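Local coordinates for protein ebony (Drosophila melanogaster, PDB 6DYM) that forms amide bonds as the atypical C-terminal condensation domain of a nonribosomal peptide synthetase, probably joining beta-alanine to biogenic amines, at residues A[29-34]-A[98-103]; A[46-51]-A[122-127]; A[161-166]-A[170-175]; A[187-190]-A[194-197]. All coordinates share one frame; numbering follows the deposited sequence.

Interaction 1 of 4, residues A[29-34]-A[98-103]; sequences ADLEQW and EFLEFC
Leu-31 and Phe-99 meet at about a right angle, the leucine setting its CD1 methyl at the edge of the phenylalanine ring. The contact joins the loop between helices 14-25 and 41-58 to helix 93-111 within a domain whose topology is that of the GNAT (N-acetyltransferase) fold. Leu-31 CD1 lies near the ring plane, 3.7 Å from Phe-99 CD2 and 3.9 Å from Phe-99 CE2, so it sits against that ring bond rather than over a face. The second methyl carbon, Leu-31 CD2, is 4.1 Å from Phe-99 CE2. With CG turned away from its own backbone N (chi1 171°), the Phe-99 ring leans off the helix toward the loop. One helical turn on, Cys-103 SG sits 3.5 Å above one ring face of Phe-99, displaced toward the rim. Leu-100 contributes more loosely, its CD2 standing 4.5 Å from Leu-31 CD1. All of this is apolar contact between side chains, and Leu-31 and Phe-99 are both buried. Tyr-188 and Phe-197 bring their rings to Phe-99 as well, making it part of an aromatic cluster.

Polar bonds hold the loop, one of them internal. From elsewhere in the chain, Gln-204 receives the indole N-H of Trp-34 on OE1 and bonds Asp-30 O through NE2. The internal bond comes from Gln-33, whose NE2 donates to Asp-30 O over 3.0 Å with an N-H...O angle of 164°. The accepting oxygen lies in the plane of the Gln-33 amide, while the donor approaches 23° off the Asp-30 carbonyl plane.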
loop_
_atom_site.group_PDB
_atom_site.type_symbol
_atom_site.label_atom_id
_atom_site.label_comp_id
_atom_site.label_asym_id
_atom_site.label_seq_id
_atom_site.Cartn_x
_atom_site.Cartn_y
_atom_site.Cartn_z
ATOM N N ALA A 29 2.144 -5.770 -10.239
ATOM C CA ALA A 29 3.004 -5.453 -9.105
ATOM C C ALA A 29 4.469 -5.781 -9.389
ATOM O O ALA A 29 4.799 -6.821 -9.968
ATOM C CB ALA A 29 2.525 -6.194 -7.862
ATOM N N ASP A 30 5.356 -4.884 -8.952
ATOM C CA ASP A 30 6.762 -4.980 -9.321
ATOM C C ASP A 30 7.476 -6.132 -8.624
ATOM O O ASP A 30 8.466 -6.638 -9.158
ATOM C CB ASP A 30 7.458 -3.651 -9.027
ATOM C CG ASP A 30 6.834 -2.487 -9.790
ATOM O OD1 ASP A 30 5.696 -2.088 -9.453
ATOM O OD2 ASP A 30 7.482 -1.977 -10.731
ATOM N N LEU A 31 6.994 -6.570 -7.463
ATOM C CA LEU A 31 7.623 -7.685 -6.764
ATOM C C LEU A 31 7.038 -9.030 -7.177
ATOM O O LEU A 31 7.788 -9.984 -7.412
ATOM C CB LEU A 31 7.477 -7.506 -5.253
ATOM C CG LEU A 31 8.287 -6.366 -4.645
ATOM C CD1 LEU A 31 7.978 -6.260 -3.162
ATOM C CD2 LEU A 31 9.783 -6.576 -4.881
ATOM N N GLU A 32 5.710 -9.122 -7.279
ATOM C CA GLU A 32 5.060 -10.387 -7.602
ATOM C C GLU A 32 5.366 -10.870 -9.014
ATOM O O GLU A 32 5.226 -12.068 -9.279
ATOM C CB GLU A 32 3.546 -10.264 -7.428
ATOM C CG GLU A 32 3.112 -10.064 -5.995
ATOM C CD GLU A 32 2.945 -8.602 -5.630
ATOM O OE1 GLU A 32 3.942 -7.849 -5.691
ATOM O OE2 GLU A 32 1.814 -8.204 -5.281
ATOM N N GLN A 33 5.770 -9.975 -9.923
ATOM C CA GLN A 33 6.098 -10.412 -11.277
ATOM C C GLN A 33 7.271 -11.380 -11.279
ATOM O O GLN A 33 7.406 -12.191 -12.202
ATOM C CB GLN A 33 6.409 -9.207 -12.165
ATOM C CG GLN A 33 7.699 -8.497 -11.800
ATOM C CD GLN A 33 7.997 -7.308 -12.696
ATOM O OE1 GLN A 33 7.845 -7.377 -13.915
ATOM N NE2 GLN A 33 8.411 -6.205 -12.088
ATOM N N TRP A 34 8.127 -11.313 -10.262
ATOM C CA TRP A 34 9.279 -12.195 -10.177
ATOM C C TRP A 34 8.970 -13.502 -9.464
ATOM O O TRP A 34 9.804 -14.415 -9.484
ATOM C CB TRP A 34 10.438 -11.467 -9.484
ATOM C CG TRP A 34 10.740 -10.147 -10.130
ATOM C CD1 TRP A 34 10.558 -8.908 -9.590
ATOM C CD2 TRP A 34 11.254 -9.938 -11.451
ATOM N NE1 TRP A 34 10.935 -7.937 -10.492
ATOM C CE2 TRP A 34 11.365 -8.544 -11.642
ATOM C CE3 TRP A 34 11.632 -10.794 -12.491
ATOM C CZ2 TRP A 34 11.839 -7.989 -12.831
ATOM C CZ3 TRP A 34 12.103 -10.241 -13.669
ATOM C CH2 TRP A 34 12.204 -8.850 -13.829
ATOM N N GLU A 98 6.923 -10.928 3.856
ATOM C CA GLU A 98 8.129 -11.106 4.656
ATOM C C GLU A 98 9.226 -10.148 4.208
ATOM O O GLU A 98 9.971 -9.616 5.039
ATOM C CB GLU A 98 8.601 -12.556 4.583
ATOM C CG GLU A 98 7.669 -13.532 5.292
ATOM C CD GLU A 98 8.232 -14.942 5.370
ATOM O OE1 GLU A 98 9.255 -15.221 4.709
ATOM O OE2 GLU A 98 7.643 -15.777 6.088
ATOM N N PHE A 99 9.331 -9.900 2.898
ATOM C CA PHE A 99 10.304 -8.928 2.408
ATOM C C PHE A 99 9.968 -7.521 2.886
ATOM O O PHE A 99 10.866 -6.753 3.251
ATOM C CB PHE A 99 10.368 -8.969 0.880
ATOM C CG PHE A 99 11.181 -7.854 0.272
ATOM C CD1 PHE A 99 12.524 -7.705 0.589
ATOM C CD2 PHE A 99 10.609 -6.966 -0.628
ATOM C CE1 PHE A 99 13.282 -6.688 0.029
ATOM C CE2 PHE A 99 11.359 -5.944 -1.190
ATOM C CZ PHE A 99 12.700 -5.807 -0.859
ATOM N N LEU A 100 8.681 -7.156 2.882
ATOM C CA LEU A 100 8.299 -5.839 3.382
ATOM C C LEU A 100 8.614 -5.705 4.870
ATOM O O LEU A 100 9.073 -4.649 5.320
ATOM C CB LEU A 100 6.818 -5.580 3.106
ATOM C CG LEU A 100 6.435 -5.545 1.618
ATOM C CD1 LEU A 100 4.939 -5.333 1.437
ATOM C CD2 LEU A 100 7.226 -4.485 0.875
ATOM N N GLU A 101 8.393 -6.766 5.650
ATOM C CA GLU A 101 8.781 -6.714 7.058
ATOM C C GLU A 101 10.298 -6.638 7.205
ATOM O O GLU A 101 10.806 -5.955 8.102
ATOM C CB GLU A 101 8.214 -7.921 7.808
ATOM C CG GLU A 101 8.564 -7.972 9.304
ATOM C CD GLU A 101 8.029 -6.784 10.098
ATOM O OE1 GLU A 101 8.516 -6.565 11.230
ATOM O OE2 GLU A 101 7.130 -6.064 9.600
ATOM N N PHE A 102 11.035 -7.318 6.319
ATOM C CA PHE A 102 12.490 -7.183 6.288
ATOM C C PHE A 102 12.899 -5.722 6.128
ATOM O O PHE A 102 13.825 -5.248 6.802
ATOM C CB PHE A 102 13.045 -8.052 5.151
ATOM C CG PHE A 102 14.492 -7.791 4.798
ATOM C CD1 PHE A 102 15.512 -8.531 5.388
ATOM C CD2 PHE A 102 14.826 -6.850 3.829
ATOM C CE1 PHE A 102 16.838 -8.314 5.047
ATOM C CE2 PHE A 102 16.155 -6.624 3.483
ATOM C CZ PHE A 102 17.163 -7.360 4.092
ATOM N N CYS A 103 12.198 -4.985 5.255
ATOM C CA CYS A 103 12.499 -3.574 5.023
ATOM C C CYS A 103 12.006 -2.686 6.157
ATOM O O CYS A 103 12.713 -1.763 6.574
ATOM C CB CYS A 103 11.872 -3.102 3.707
ATOM S SG CYS A 103 12.454 -3.932 2.207
#

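Interaction 2 of 4, residues A[46-51]-A[122-127]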
loop_
_atom_site.group_PDB
_atom_site.type_symbol
_atom_site.label_atom_id
_atom_site.label_comp_id
_atom_site.label_asym_id
_atom_site.label_seq_id
_atom_site.Cartn_x
_atom_site.Cartn_y
_atom_site.Cartn_z
ATOM N N ASP A 46 -8.348 -12.919 -1.114
ATOM C CA ASP A 46 -8.422 -13.697 0.118
ATOM C C ASP A 46 -7.896 -12.898 1.303
ATOM O O ASP A 46 -8.489 -12.920 2.389
ATOM C CB ASP A 46 -7.639 -15.004 -0.026
ATOM C CG ASP A 46 -8.371 -16.043 -0.867
ATOM O OD1 ASP A 46 -9.504 -15.769 -1.322
ATOM O OD2 ASP A 46 -7.806 -17.135 -1.081
ATOM N N ILE A 47 -6.781 -12.187 1.112
ATOM C CA ILE A 47 -6.222 -11.368 2.186
ATOM C C ILE A 47 -7.191 -10.250 2.557
ATOM O O ILE A 47 -7.443 -9.987 3.740
ATOM C CB ILE A 47 -4.846 -10.809 1.776
ATOM C CG1 ILE A 47 -3.786 -11.914 1.799
ATOM C CG2 ILE A 47 -4.441 -9.661 2.685
ATOM C CD1 ILE A 47 -2.559 -11.608 0.952
ATOM N N LEU A 48 -7.755 -9.579 1.548
ATOM C CA LEU A 48 -8.653 -8.460 1.815
ATOM C C LEU A 48 -9.929 -8.922 2.508
ATOM O O LEU A 48 -10.415 -8.258 3.432
ATOM C CB LEU A 48 -8.987 -7.735 0.512
ATOM C CG LEU A 48 -7.951 -6.706 0.056
ATOM C CD1 LEU A 48 -8.369 -6.054 -1.254
ATOM C CD2 LEU A 48 -7.722 -5.658 1.137
ATOM N N ASN A 49 -10.494 -10.050 2.070
ATOM C CA ASN A 49 -11.688 -10.573 2.725
ATOM C C ASN A 49 -11.399 -10.945 4.175
ATOM O O ASN A 49 -12.245 -10.749 5.055
ATOM C CB ASN A 49 -12.224 -11.779 1.953
ATOM C CG ASN A 49 -12.983 -11.379 0.697
ATOM O OD1 ASN A 49 -13.767 -10.429 0.703
ATOM N ND2 ASN A 49 -12.758 -12.114 -0.387
ATOM N N ASP A 50 -10.198 -11.461 4.445
ATOM C CA ASP A 50 -9.849 -11.855 5.805
ATOM C C ASP A 50 -9.763 -10.660 6.748
ATOM O O ASP A 50 -10.029 -10.801 7.947
ATOM C CB ASP A 50 -8.525 -12.618 5.807
ATOM C CG ASP A 50 -8.704 -14.093 5.515
ATOM O OD1 ASP A 50 -9.864 -14.524 5.337
ATOM O OD2 ASP A 50 -7.687 -14.818 5.465
ATOM N N ILE A 51 -9.387 -9.486 6.240
ATOM C CA ILE A 51 -9.196 -8.305 7.076
ATOM C C ILE A 51 -10.315 -7.292 6.926
ATOM O O ILE A 51 -10.275 -6.244 7.587
ATOM C CB ILE A 51 -7.836 -7.634 6.793
ATOM C CG1 ILE A 51 -7.814 -7.044 5.380
ATOM C CG2 ILE A 51 -6.708 -8.625 6.967
ATOM C CD1 ILE A 51 -6.610 -6.155 5.097
ATOM N N SER A 122 0.438 3.350 5.551
ATOM C CA SER A 122 -0.224 3.311 4.248
ATOM C C SER A 122 0.177 2.002 3.588
ATOM O O SER A 122 1.278 1.879 3.048
ATOM C CB SER A 122 0.174 4.510 3.396
ATOM O OG SER A 122 -0.447 4.447 2.120
ATOM N N PHE A 123 -0.698 1.003 3.645
ATOM C CA PHE A 123 -0.263 -0.322 3.235
ATOM C C PHE A 123 -0.795 -0.753 1.875
ATOM O O PHE A 123 -0.155 -1.586 1.228
ATOM C CB PHE A 123 -0.601 -1.354 4.325
ATOM C CG PHE A 123 -2.002 -1.889 4.280
ATOM C CD1 PHE A 123 -2.280 -3.086 3.641
ATOM C CD2 PHE A 123 -3.025 -1.234 4.934
ATOM C CE1 PHE A 123 -3.564 -3.598 3.612
ATOM C CE2 PHE A 123 -4.316 -1.744 4.915
ATOM C CZ PHE A 123 -4.583 -2.927 4.248
ATOM N N MET A 124 -1.906 -0.188 1.402
ATOM C CA MET A 124 -2.343 -0.403 0.028
ATOM C C MET A 124 -2.933 0.880 -0.536
ATOM O O MET A 124 -3.646 1.610 0.160
ATOM C CB MET A 124 -3.376 -1.538 -0.094
ATOM C CG MET A 124 -2.853 -2.909 0.301
ATOM S SD MET A 124 -3.840 -4.288 -0.313
ATOM C CE MET A 124 -2.988 -5.675 0.435
ATOM N N MET A 125 -2.612 1.147 -1.799
ATOM C CA MET A 125 -3.206 2.229 -2.573
ATOM C C MET A 125 -3.441 1.703 -3.979
ATOM O O MET A 125 -2.557 1.058 -4.551
ATOM C CB MET A 125 -2.293 3.460 -2.608
ATOM C CG MET A 125 -3.021 4.790 -2.590
ATOM S SD MET A 125 -1.902 6.203 -2.434
ATOM C CE MET A 125 -2.212 6.742 -0.755
ATOM N N GLY A 126 -4.619 1.955 -4.527
ATOM C CA GLY A 126 -4.945 1.469 -5.858
ATOM C C GLY A 126 -5.926 2.386 -6.549
ATOM O O GLY A 126 -6.683 3.117 -5.902
ATOM N N THR A 127 -5.905 2.350 -7.880
ATOM C CA THR A 127 -6.832 3.105 -8.711
ATOM C C THR A 127 -7.482 2.165 -9.713
ATOM O O THR A 127 -6.903 1.142 -10.085
ATOM C CB THR A 127 -6.133 4.228 -9.477
ATOM O OG1 THR A 127 -5.092 3.660 -10.279
ATOM C CG2 THR A 127 -5.546 5.258 -8.528
#
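Ile-51 and Phe-123 both set their first torsion in the crowded position between backbone N and carbonyl carbon, chi1 67° for Ile-51 CG1 and 84° for Phe-123 CG, and the two side chains approach from opposite directions. Together they pack helix 41-58 onto strand 119-127, a strand of the central mixed sheet of a GNAT-like domain. This strand carries a classic beta bulge: Phe-123 and Met-124 both lie opposite Leu-77 of strand 71-80. The bulge explains how two consecutive residues can both point toward the helix, where a regular strand would alternate them. A bulge in the corresponding strand is a familiar feature of the GNAT fold.

The contact itself is wholly apolar. Met-124 extends its thioether toward the helix. In Leu-48, CD1 continues the chain straight, while the other branch, CD2, comes to 4.4 Å from Met-124 SD. Ile-21 of helix 14-25 packs on both Leu-48 and Met-124, so that a second helix shares this layer. Phe-123 is backed on one ring face by Met-124 CB, 4.1 Å above the plane and offset to the rim. At its far end, Phe-123 CZ lies 3.9 Å from Ile-51 CD1.

Interaction 3 of 4, residues A[161-166]-A[170-175]; sequences TTNTSP and QLADVY
Asn-163, the last residue of strand 158-163, is the first along 161-166 to meet the helix that follows, its amide nitrogen ND2 resting 3.5 Å from the Ala-172 methyl carbon CB. With CG beside the backbone N (chi1 -72°), the side chain is carried toward the helix, but its polar end is engaged elsewhere: ND2 donates to His-209 ND1 on the adjacent strand 205-212, while His-209 NE2 is hydrogen-bonded to Asp-173 OD1, so that this histidine joins strand and helix through both of its ring nitrogens, and Ala-172 also packs on it. The backbone oxygen Asn-163 O accepts from Gln-169 NE2, tying the end of the strand to the start of the helix.

Thr-164 then takes the chain out of the strand. Ser-165 occupies the N-cap position, with its hydroxyl hydrogen-bonded to Thr-168 OG1 in the first helical turn. Pro-166 begins the helix, and its carbonyl accepts an i to i+4 bond of the first turn: Gln-170 N donates to Pro-166 O at 2.9 Å with an N-H...O angle of 156°. Gln-170 CB adds a touch at 3.4 Å from Pro-166 O, while the rest of that side chain runs outward, extended beyond CG.

The turn opens a beta-alpha-beta crossover: strand 158-163 leads through helix 166-174 to strand 178-184, which runs parallel to it in the sheet with the antiparallel strand 205-212 between them, as in GNAT-like folds.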
loop_
_atom_site.group_PDB
_atom_site.type_symbol
_atom_site.label_atom_id
_atom_site.label_comp_id
_atom_site.label_asym_id
_atom_site.label_seq_id
_atom_site.Cartn_x
_atom_site.Cartn_y
_atom_site.Cartn_z
ATOM N N THR A 161 5.395 3.978 4.883
ATOM C CA THR A 161 5.053 3.092 3.775
ATOM C C THR A 161 6.321 2.638 3.058
ATOM O O THR A 161 7.346 3.329 3.084
ATOM C CB THR A 161 4.095 3.778 2.785
ATOM O OG1 THR A 161 3.753 2.869 1.731
ATOM C CG2 THR A 161 4.724 5.032 2.188
ATOM N N THR A 162 6.248 1.456 2.439
ATOM C CA THR A 162 7.292 0.977 1.535
ATOM C C THR A 162 6.774 1.079 0.107
ATOM O O THR A 162 5.754 0.471 -0.231
ATOM C CB THR A 162 7.704 -0.464 1.836
ATOM O OG1 THR A 162 8.128 -0.569 3.195
ATOM C CG2 THR A 162 8.859 -0.890 0.935
ATOM N N ASN A 163 7.475 1.837 -0.723
ATOM C CA ASN A 163 7.058 2.056 -2.098
ATOM C C ASN A 163 7.901 1.187 -3.018
ATOM O O ASN A 163 9.136 1.255 -2.993
ATOM C CB ASN A 163 7.157 3.535 -2.454
ATOM C CG ASN A 163 6.084 4.343 -1.768
ATOM O OD1 ASN A 163 4.902 4.024 -1.869
ATOM N ND2 ASN A 163 6.487 5.370 -1.037
ATOM N N THR A 164 7.226 0.367 -3.820
ATOM C CA THR A 164 7.879 -0.648 -4.627
ATOM C C THR A 164 7.733 -0.410 -6.120
ATOM O O THR A 164 8.192 -1.242 -6.910
ATOM C CB THR A 164 7.326 -2.033 -4.276
ATOM O OG1 THR A 164 5.906 -2.026 -4.455
ATOM C CG2 THR A 164 7.654 -2.389 -2.824
ATOM N N SER A 165 7.108 0.688 -6.533
ATOM C CA SER A 165 7.046 1.025 -7.945
ATOM C C SER A 165 7.685 2.388 -8.175
ATOM O O SER A 165 7.690 3.235 -7.274
ATOM C CB SER A 165 5.600 1.035 -8.464
ATOM O OG SER A 165 4.947 2.254 -8.155
ATOM N N PRO A 166 8.254 2.624 -9.359
ATOM C CA PRO A 166 8.914 3.920 -9.591
ATOM C C PRO A 166 7.983 5.107 -9.403
ATOM O O PRO A 166 8.409 6.143 -8.880
ATOM C CB PRO A 166 9.422 3.797 -11.036
ATOM C CG PRO A 166 9.537 2.315 -11.277
ATOM C CD PRO A 166 8.425 1.693 -10.489
ATOM N N GLN A 170 8.567 8.004 -6.609
ATOM C CA GLN A 170 8.803 9.390 -6.997
ATOM C C GLN A 170 7.750 10.317 -6.403
ATOM O O GLN A 170 8.066 11.434 -5.976
ATOM C CB GLN A 170 8.826 9.498 -8.520
ATOM C CG GLN A 170 9.102 10.903 -9.051
ATOM C CD GLN A 170 9.555 10.885 -10.499
ATOM O OE1 GLN A 170 9.284 9.930 -11.226
ATOM N NE2 GLN A 170 10.253 11.936 -10.922
ATOM N N LEU A 171 6.491 9.878 -6.373
ATOM C CA LEU A 171 5.456 10.676 -5.721
ATOM C C LEU A 171 5.800 10.934 -4.260
ATOM O O LEU A 171 5.656 12.059 -3.770
ATOM C CB LEU A 171 4.106 9.972 -5.832
ATOM C CG LEU A 171 3.388 10.117 -7.172
ATOM C CD1 LEU A 171 2.165 9.217 -7.211
ATOM C CD2 LEU A 171 3.005 11.572 -7.425
ATOM N N ALA A 172 6.256 9.901 -3.547
ATOM C CA ALA A 172 6.648 10.080 -2.153
ATOM C C ALA A 172 7.771 11.099 -2.020
ATOM O O ALA A 172 7.773 11.914 -1.090
ATOM C CB ALA A 172 7.066 8.739 -1.554
ATOM N N ASP A 173 8.738 11.069 -2.938
ATOM C CA ASP A 173 9.830 12.038 -2.892
ATOM C C ASP A 173 9.322 13.468 -3.045
ATOM O O ASP A 173 9.708 14.353 -2.274
ATOM C CB ASP A 173 10.857 11.724 -3.977
ATOM C CG ASP A 173 11.420 10.317 -3.858
ATOM O OD1 ASP A 173 11.717 9.884 -2.721
ATOM O OD2 ASP A 173 11.563 9.641 -4.903
ATOM N N VAL A 174 8.453 13.721 -4.031
ATOM C CA VAL A 174 8.018 15.101 -4.245
ATOM C C VAL A 174 7.025 15.554 -3.180
ATOM O O VAL A 174 6.800 16.762 -3.028
ATOM C CB VAL A 174 7.446 15.304 -5.663
ATOM C CG1 VAL A 174 8.503 14.965 -6.699
ATOM C CG2 VAL A 174 6.184 14.483 -5.891
ATOM N N TYR A 175 6.440 14.627 -2.423
ATOM C CA TYR A 175 5.632 14.979 -1.264
ATOM C C TYR A 175 6.470 15.078 0.006
ATOM O O TYR A 175 5.906 15.150 1.103
ATOM C CB TYR A 175 4.494 13.969 -1.080
ATOM C CG TYR A 175 3.271 14.319 -1.896
ATOM C CD1 TYR A 175 2.292 15.170 -1.391
ATOM C CD2 TYR A 175 3.116 13.836 -3.189
ATOM C CE1 TYR A 175 1.177 15.503 -2.142
ATOM C CE2 TYR A 175 2.006 14.167 -3.949
ATOM C CZ TYR A 175 1.040 15.002 -3.421
ATOM O OH TYR A 175 -0.066 15.336 -4.178
#

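Interaction 4 of 4, residues A[187-190]-A[194-197]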
loop_
_atom_site.group_PDB
_atom_site.type_symbol
_atom_site.label_atom_id
_atom_site.label_comp_id
_atom_site.label_asym_id
_atom_site.label_seq_id
_atom_site.Cartn_x
_atom_site.Cartn_y
_atom_site.Cartn_z
ATOM N N GLU A 187 18.674 -8.413 -4.111
ATOM C CA GLU A 187 19.604 -8.886 -3.097
ATOM C C GLU A 187 18.908 -9.550 -1.912
ATOM O O GLU A 187 19.592 -10.088 -1.036
ATOM C CB GLU A 187 20.471 -7.723 -2.595
ATOM C CG GLU A 187 21.253 -7.014 -3.698
ATOM C CD GLU A 187 22.640 -7.590 -3.916
ATOM O OE1 GLU A 187 23.510 -6.854 -4.431
ATOM O OE2 GLU A 187 22.866 -8.771 -3.570
ATOM N N TYR A 188 17.578 -9.531 -1.859
ATOM C CA TYR A 188 16.881 -10.127 -0.727
ATOM C C TYR A 188 16.950 -11.648 -0.800
ATOM O O TYR A 188 16.673 -12.245 -1.847
ATOM C CB TYR A 188 15.424 -9.672 -0.681
ATOM C CG TYR A 188 14.651 -10.367 0.422
ATOM C CD1 TYR A 188 14.927 -10.101 1.759
ATOM C CD2 TYR A 188 13.671 -11.311 0.127
ATOM C CE1 TYR A 188 14.237 -10.744 2.774
ATOM C CE2 TYR A 188 12.971 -11.955 1.136
ATOM C CZ TYR A 188 13.262 -11.668 2.457
ATOM O OH TYR A 188 12.577 -12.306 3.465
ATOM N N VAL A 189 17.306 -12.275 0.320
ATOM C CA VAL A 189 17.444 -13.724 0.414
ATOM C C VAL A 189 16.295 -14.272 1.243
ATOM O O VAL A 189 16.022 -13.778 2.344
ATOM C CB VAL A 189 18.792 -14.136 1.031
ATOM C CG1 VAL A 189 19.005 -15.640 0.863
ATOM C CG2 VAL A 189 19.920 -13.357 0.399
ATOM N N HIS A 190 15.627 -15.290 0.711
ATOM C CA HIS A 190 14.550 -15.990 1.388
ATOM C C HIS A 190 15.123 -16.927 2.452
ATOM O O HIS A 190 16.330 -17.184 2.509
ATOM C CB HIS A 190 13.720 -16.763 0.362
ATOM C CG HIS A 190 12.442 -17.322 0.903
ATOM N ND1 HIS A 190 11.581 -16.588 1.688
ATOM C CD2 HIS A 190 11.877 -18.545 0.764
ATOM C CE1 HIS A 190 10.540 -17.334 2.011
ATOM N NE2 HIS A 190 10.696 -18.526 1.465
ATOM N N SER A 194 17.291 -18.838 -1.354
ATOM C CA SER A 194 17.115 -18.317 -2.699
ATOM C C SER A 194 16.818 -16.821 -2.663
ATOM O O SER A 194 16.419 -16.263 -1.637
ATOM C CB SER A 194 15.985 -19.056 -3.419
ATOM O OG SER A 194 14.722 -18.706 -2.871
ATOM N N ARG A 195 17.018 -16.170 -3.809
ATOM C CA ARG A 195 16.634 -14.774 -3.945
ATOM C C ARG A 195 15.374 -14.694 -4.796
ATOM O O ARG A 195 15.462 -14.738 -6.032
ATOM C CB ARG A 195 17.768 -13.945 -4.555
ATOM C CG ARG A 195 19.084 -14.124 -3.803
ATOM C CD ARG A 195 20.247 -13.347 -4.421
ATOM N NE ARG A 195 20.686 -13.917 -5.691
ATOM C CZ ARG A 195 20.762 -13.238 -6.832
ATOM N NH1 ARG A 195 20.437 -11.950 -6.869
ATOM N NH2 ARG A 195 21.170 -13.845 -7.942
ATOM N N PRO A 196 14.188 -14.593 -4.191
ATOM C CA PRO A 196 12.944 -14.695 -4.976
ATOM C C PRO A 196 12.778 -13.604 -6.019
ATOM O O PRO A 196 12.114 -13.839 -7.038
ATOM C CB PRO A 196 11.844 -14.623 -3.904
ATOM C CG PRO A 196 12.500 -14.004 -2.704
ATOM C CD PRO A 196 13.936 -14.439 -2.749
ATOM N N PHE A 197 13.352 -12.418 -5.803
ATOM C CA PHE A 197 13.370 -11.359 -6.806
ATOM C C PHE A 197 14.730 -11.243 -7.489
ATOM O O PHE A 197 15.074 -10.176 -8.006
ATOM C CB PHE A 197 12.968 -10.019 -6.183
ATOM C CG PHE A 197 11.954 -10.139 -5.075
ATOM C CD1 PHE A 197 10.665 -10.580 -5.341
ATOM C CD2 PHE A 197 12.289 -9.810 -3.769
ATOM C CE1 PHE A 197 9.725 -10.699 -4.323
ATOM C CE2 PHE A 197 11.351 -9.928 -2.741
ATOM C CZ PHE A 197 10.070 -10.377 -3.021
HETATM O O HOH W 1 15.449 -11.387 -4.141
#
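A single direct hydrogen bond joins the paired arms 187-190 and 194-197: His-190 N donates to Ser-194 O at 2.7 Å. It is nearly straight, 172° at the hydrogen, and enters almost head-on to the carbonyl. The two short arms run antiparallel and, closed by the three residues between them, make a hairpin-like turn, although neither is regular strand.

Weaker CA-H...O contacts extend the pairing. Ser-194 O also faces Val-189 CA at 3.4 Å, and Tyr-188 O takes a corresponding contact from Arg-195 CA at 3.3 Å. One water continues the ladder where the arms diverge, donating to Tyr-188 O at 2.7 Å and accepting from Phe-197 N at 2.9 Å; Tyr-188 O thus serves both the water and the Arg-195 CA.

Apolar contacts involve the side chains of Tyr-188, Pro-196 and Phe-197. Pro-196 CG sits at the edge of the Tyr-188 ring, and Phe-197 CE2 lies 3.9 Å from Tyr-188 CD2, the two aromatic side chains crossing at a slant. Pro-196 CG also stands over the centre of the Phe-197 ring, 4.2 Å above its plane, while Pro-196 CD meets His-190 CB.

This loop between strands 178-184 and 205-212 folds against helix 93-111, where Tyr-188 meets Phe-102 and Pro-196 packs on Ile-95.

How the interactions relate
Interactions 1 and 2 are buried and wholly apolar across their segments, each seating part of the 14-58 region on another element: helix 93-111 in the first, strand 119-127 in the second. Interactions 3 and 4 are local in sequence, only partly buried, and rely on backbone bonds. In interaction 3 the bond opens a helix; in interaction 4 it pairs two loop arms, helped by a water. Interactions 2 and 3 share the sheet, with Ser-122 O probably hydrogen-bonded to Thr-161 OG1 across neighbouring strands. Interaction 1 touches both local contacts: Asp-30 packs on Ser-165, and Leu-31 on Phe-197. Interaction 4 lies farthest out, about 24 Å between centres from interaction 2.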